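Side-chain contacts in lithostathine-1-alpha (Homo sapiens, PDB 1QDD), which might inhibit spontaneous calcium carbonate precipitation and may be associated with regeneration of pancreas and brain: residues N19-Y24 / G59-S64; L40-Q43 / N49-S52. The protein carries 1 engineered substitution. One frame throughout, in Å; residues are numbered along the deposited sequence. Where two conformers were deposited one is given.

Contact 1 (N19-Y24 / G59-S64); sequences NAYRSY and GAFVAS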
loop_
_atom_site.group_PDB
_atom_site.type_symbol
_atom_site.label_atom_id
_atom_site.label_comp_id
_atom_site.label_asym_id
_atom_site.label_seq_id
_atom_site.Cartn_x
_atom_site.Cartn_y
_atom_site.Cartn_z
ATOM N N ASN A 19 3.113 -6.533 -10.765
ATOM C CA ASN A 19 2.151 -6.090 -11.766
ATOM C C ASN A 19 2.209 -4.587 -12.003
ATOM O O ASN A 19 2.288 -3.793 -11.061
ATOM C CB ASN A 19 0.743 -6.474 -11.305
ATOM C CG ASN A 19 0.419 -7.947 -11.443
ATOM O OD1 ASN A 19 0.914 -8.770 -10.682
ATOM N ND2 ASN A 19 -0.415 -8.294 -12.417
ATOM N N ALA A 20 2.084 -4.195 -13.271
ATOM C CA ALA A 20 2.131 -2.797 -13.670
ATOM C C ALA A 20 0.798 -2.069 -13.581
ATOM O O ALA A 20 -0.226 -2.597 -14.001
ATOM C CB ALA A 20 2.628 -2.706 -15.120
ATOM N N TYR A 21 0.843 -0.809 -13.159
ATOM C CA TYR A 21 -0.268 0.121 -13.241
ATOM C C TYR A 21 0.320 1.532 -13.294
ATOM O O TYR A 21 1.062 1.955 -12.414
ATOM C CB TYR A 21 -1.247 -0.011 -12.068
ATOM C CG TYR A 21 -2.389 0.990 -12.093
ATOM C CD1 TYR A 21 -3.443 0.865 -12.988
ATOM C CD2 TYR A 21 -2.395 2.080 -11.234
ATOM C CE1 TYR A 21 -4.463 1.804 -13.028
ATOM C CE2 TYR A 21 -3.413 3.019 -11.261
ATOM C CZ TYR A 21 -4.452 2.863 -12.151
ATOM O OH TYR A 21 -5.458 3.812 -12.183
ATOM N N ARG A 22 0.085 2.233 -14.403
ATOM C CA ARG A 22 0.502 3.615 -14.569
ATOM C C ARG A 22 1.909 3.947 -14.108
ATOM O O ARG A 22 2.117 4.776 -13.212
ATOM C CB ARG A 22 -0.471 4.553 -13.830
ATOM C CG ARG A 22 -1.775 4.767 -14.559
ATOM C CD ARG A 22 -2.444 6.085 -14.220
ATOM N NE ARG A 22 -3.885 6.041 -14.248
ATOM C CZ ARG A 22 -4.767 5.235 -14.797
ATOM N NH1 ARG A 22 -4.474 4.158 -15.514
ATOM N NH2 ARG A 22 -6.066 5.480 -14.613
ATOM N N SER A 23 2.919 3.337 -14.696
ATOM C CA SER A 23 4.325 3.620 -14.456
ATOM C C SER A 23 4.927 3.088 -13.170
ATOM O O SER A 23 6.128 3.251 -12.929
ATOM C CB SER A 23 4.579 5.135 -14.602
ATOM O OG SER A 23 4.148 5.567 -15.885
ATOM N N TYR A 24 4.163 2.394 -12.327
ATOM C CA TYR A 24 4.661 1.790 -11.097
ATOM C C TYR A 24 4.398 0.286 -11.145
ATOM O O TYR A 24 3.582 -0.216 -11.930
ATOM C CB TYR A 24 3.980 2.416 -9.873
ATOM C CG TYR A 24 4.506 3.793 -9.525
ATOM C CD1 TYR A 24 4.078 4.927 -10.197
ATOM C CD2 TYR A 24 5.417 3.955 -8.498
ATOM C CE1 TYR A 24 4.594 6.177 -9.893
ATOM C CE2 TYR A 24 5.928 5.200 -8.157
ATOM C CZ TYR A 24 5.506 6.300 -8.873
ATOM O OH TYR A 24 6.019 7.543 -8.540
ATOM N N GLY A 59 -7.043 2.621 -6.076
ATOM C CA GLY A 59 -7.652 1.792 -5.044
ATOM C C GLY A 59 -8.316 0.562 -5.636
ATOM O O GLY A 59 -8.216 -0.547 -5.077
ATOM N N ALA A 60 -9.002 0.692 -6.762
ATOM C CA ALA A 60 -9.660 -0.422 -7.437
ATOM C C ALA A 60 -8.631 -1.403 -7.960
ATOM O O ALA A 60 -8.833 -2.635 -7.857
ATOM C CB ALA A 60 -10.557 0.099 -8.550
ATOM N N PHE A 61 -7.527 -0.958 -8.518
ATOM C CA PHE A 61 -6.446 -1.811 -8.976
ATOM C C PHE A 61 -5.875 -2.619 -7.818
ATOM O O PHE A 61 -5.688 -3.849 -7.925
ATOM C CB PHE A 61 -5.362 -0.977 -9.680
ATOM C CG PHE A 61 -4.158 -1.808 -10.041
ATOM C CD1 PHE A 61 -4.162 -2.624 -11.154
ATOM C CD2 PHE A 61 -3.039 -1.805 -9.225
ATOM C CE1 PHE A 61 -3.068 -3.411 -11.462
ATOM C CE2 PHE A 61 -1.940 -2.590 -9.522
ATOM C CZ PHE A 61 -1.963 -3.395 -10.636
ATOM N N VAL A 62 -5.549 -1.970 -6.708
ATOM C CA VAL A 62 -4.981 -2.651 -5.539
ATOM C C VAL A 62 -5.942 -3.686 -4.969
ATOM O O VAL A 62 -5.542 -4.838 -4.663
ATOM C CB VAL A 62 -4.529 -1.619 -4.493
ATOM C CG1 VAL A 62 -4.161 -2.309 -3.183
ATOM C CG2 VAL A 62 -3.359 -0.775 -4.995
ATOM N N ALA A 63 -7.226 -3.387 -4.878
ATOM C CA ALA A 63 -8.227 -4.350 -4.408
ATOM C C ALA A 63 -8.261 -5.578 -5.308
ATOM O O ALA A 63 -8.329 -6.731 -4.825
ATOM C CB ALA A 63 -9.592 -3.684 -4.296
ATOM N N SER A 64 -8.214 -5.397 -6.616
ATOM C CA SER A 64 -8.241 -6.492 -7.581
ATOM C C SER A 64 -7.006 -7.363 -7.454
ATOM O O SER A 64 -7.081 -8.608 -7.519
ATOM C CB SER A 64 -8.374 -5.947 -9.002
ATOM O OG SER A 64 -7.151 -5.567 -9.581
#

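Contact 2 (L40-Q43 / N49-S52); sequences LYCQ and NLVS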
loop_
_atom_site.group_PDB
_atom_site.type_symbol
_atom_site.label_atom_id
_atom_site.label_comp_id
_atom_site.label_asym_id
_atom_site.label_seq_id
_atom_site.Cartn_x
_atom_site.Cartn_y
_atom_site.Cartn_z
ATOM N N LEU A 40 9.741 -1.371 5.687
ATOM C CA LEU A 40 11.169 -1.638 5.472
ATOM C C LEU A 40 11.389 -2.703 4.421
ATOM O O LEU A 40 12.292 -2.570 3.579
ATOM C CB LEU A 40 11.839 -2.008 6.801
ATOM C CG LEU A 40 12.043 -0.862 7.794
ATOM C CD1 LEU A 40 12.527 -1.389 9.140
ATOM C CD2 LEU A 40 13.008 0.189 7.265
ATOM N N TYR A 41 10.576 -3.764 4.364
ATOM C CA TYR A 41 10.690 -4.774 3.323
ATOM C C TYR A 41 10.504 -4.110 1.966
ATOM O O TYR A 41 11.264 -4.315 1.004
ATOM C CB TYR A 41 9.679 -5.923 3.520
ATOM C CG TYR A 41 9.764 -6.984 2.443
ATOM C CD1 TYR A 41 10.465 -8.173 2.657
ATOM C CD2 TYR A 41 9.171 -6.833 1.200
ATOM C CE1 TYR A 41 10.563 -9.142 1.668
ATOM C CE2 TYR A 41 9.278 -7.779 0.209
ATOM C CZ TYR A 41 9.969 -8.942 0.448
ATOM O OH TYR A 41 10.066 -9.893 -0.556
ATOM N N CYS A 42 9.453 -3.279 1.838
ATOM C CA CYS A 42 9.202 -2.605 0.575
ATOM C C CYS A 42 10.353 -1.699 0.150
ATOM O O CYS A 42 10.653 -1.602 -1.050
ATOM C CB CYS A 42 7.912 -1.801 0.617
ATOM S SG CYS A 42 6.372 -2.652 0.984
ATOM N N GLN A 43 10.998 -1.026 1.097
ATOM C CA GLN A 43 12.131 -0.152 0.800
ATOM C C GLN A 43 13.319 -0.964 0.305
ATOM O O GLN A 43 14.075 -0.527 -0.571
ATOM C CB GLN A 43 12.526 0.635 2.056
ATOM C CG GLN A 43 11.545 1.698 2.491
ATOM C CD GLN A 43 11.940 2.522 3.694
ATOM O OE1 GLN A 43 11.136 2.727 4.610
ATOM N NE2 GLN A 43 13.168 3.021 3.697
ATOM N N ASN A 49 7.943 1.489 -1.184
ATOM C CA ASN A 49 7.312 1.790 0.083
ATOM C C ASN A 49 5.992 1.000 0.137
ATOM O O ASN A 49 5.540 0.515 -0.899
ATOM C CB ASN A 49 6.947 3.252 0.345
ATOM C CG ASN A 49 8.100 4.091 0.846
ATOM O OD1 ASN A 49 8.614 4.913 0.066
ATOM N ND2 ASN A 49 8.541 3.947 2.082
ATOM N N LEU A 50 5.393 0.898 1.308
ATOM C CA LEU A 50 4.041 0.372 1.388
ATOM C C LEU A 50 3.209 1.217 0.418
ATOM O O LEU A 50 3.450 2.428 0.236
ATOM C CB LEU A 50 3.454 0.527 2.791
ATOM C CG LEU A 50 3.847 -0.527 3.829
ATOM C CD1 LEU A 50 3.394 -0.142 5.227
ATOM C CD2 LEU A 50 3.287 -1.898 3.439
ATOM N N VAL A 51 2.200 0.631 -0.196
ATOM C CA VAL A 51 1.432 1.318 -1.226
ATOM C C VAL A 51 0.790 2.599 -0.722
ATOM O O VAL A 51 0.209 2.648 0.360
ATOM C CB VAL A 51 0.408 0.345 -1.853
ATOM C CG1 VAL A 51 -0.659 -0.130 -0.888
ATOM C CG2 VAL A 51 -0.244 0.920 -3.101
ATOM N N SER A 52 0.821 3.626 -1.573
ATOM C CA SER A 52 0.091 4.873 -1.403
ATOM C C SER A 52 -1.066 4.860 -2.410
ATOM O O SER A 52 -0.827 4.571 -3.587
ATOM C CB SER A 52 0.914 6.125 -1.662
ATOM O OG SER A 52 2.031 6.240 -0.825
#

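Contact 1 (N19-Y24 / G59-S64)
Tyr21 and Phe61 meet because both send CG anti to the backbone N (chi1 177° and 174°), each from a CB that already points across the gap between strand 19-21 and helix 56-68. In this C-type lectin fold the strand is the first arm of a beta hairpin, closed by a type I' turn from Tyr21 to Tyr24, and it runs nearly antiparallel to the helix segment. With the short axes 10.5 Å apart, the space between them is bridged by the two aromatic side chains, which reach across from the two elements and overlap lengthwise. Their rings form an offset stack, centroids 4.9 Å apart and planes 16° from parallel. The offset is large enough that each ring lies over the other's methylene in a reciprocal pair of CH-pi contacts: Tyr21 CB sits 3.6 Å from the centroid of the Phe61 ring, almost on its normal, and Phe61 CB lies 4.3 Å from the centroid of the Tyr21 ring. The Tyr21 ring thus lies between two aliphatic carbons, Phe61 CB over one face and Arg22 CG over the other. Elsewhere around Phe61, Tyr26 of strand 24-33 packs against the ring edge-to-face, and Asn19 also touches Leu65 further along the helix. Within the helix, the Ser64 hydroxyl turns back to donate to the carbonyl oxygen of Phe61, Ser64 OG to Phe61 O 2.8 Å. At the outer end of the Phe61 ring, Asn19 CB comes to 4.2 Å from Phe61 CZ, near the ring plane.

Contact 2 (L40-Q43 / N49-S52)
Cys42 turns its CB toward the backbone of strand 49-50, and Cys42 CB comes within 3.4 Å of Asn49 C. Its SG lies beside its own backbone N and anti to the carbonyl carbon (chi1 -58°), which carries the sulfur past the Asn49–Leu50 peptide, Cys42 SG 3.7 Å from Leu50 N, toward its disulfide partner Cys140 on strand 136-143. This disulfide is one of those that staple the C-type lectin domain, here tying helix 35-44 to the sheet. Leu50, its CG likewise beside the backbone N (chi1 -82°), brings CD2 to 4.0 Å from Cys42 SG, and Phe138 touches both residues. Asn49 starts off away from the helix, but in the conformer described its chi1 of -82° swings the amide back, and Asn49 ND2 reaches 3.8 Å from Gln43 CG, where the aliphatic part of the extended Gln43 chain passes. Asp39, one helical turn before Gln43, accepts bonds at OD1 from both Leu50 N and Asn49 ND2. The contact proper is therefore van der Waals in character around a buried sulfur, while two N-H donors of the strand share one carboxylate oxygen, whose negative charge they probably help to stabilise.

In the fold
Contact 1 lies at the surface, where none of the touching residues is buried, whereas contact 2 is partly buried, with Cys42 and Leu50 inside and Gln43 at its outer margin. Each packs a helix against a strand of the same mixed sheet, helix 56-68 in contact 1 and helix 35-44 in contact 2. Strand 49-50 and helix 56-68 follow one another in the chain, and the centres of the contacts are about 15 Å apart. They meet through Val62 and Val51, whose CG2 atoms are 4.0 Å apart. Aromatic stacking joins the elements of contact 1; in contact 2 a disulfide-linked sulfur packs against backbone and leucine.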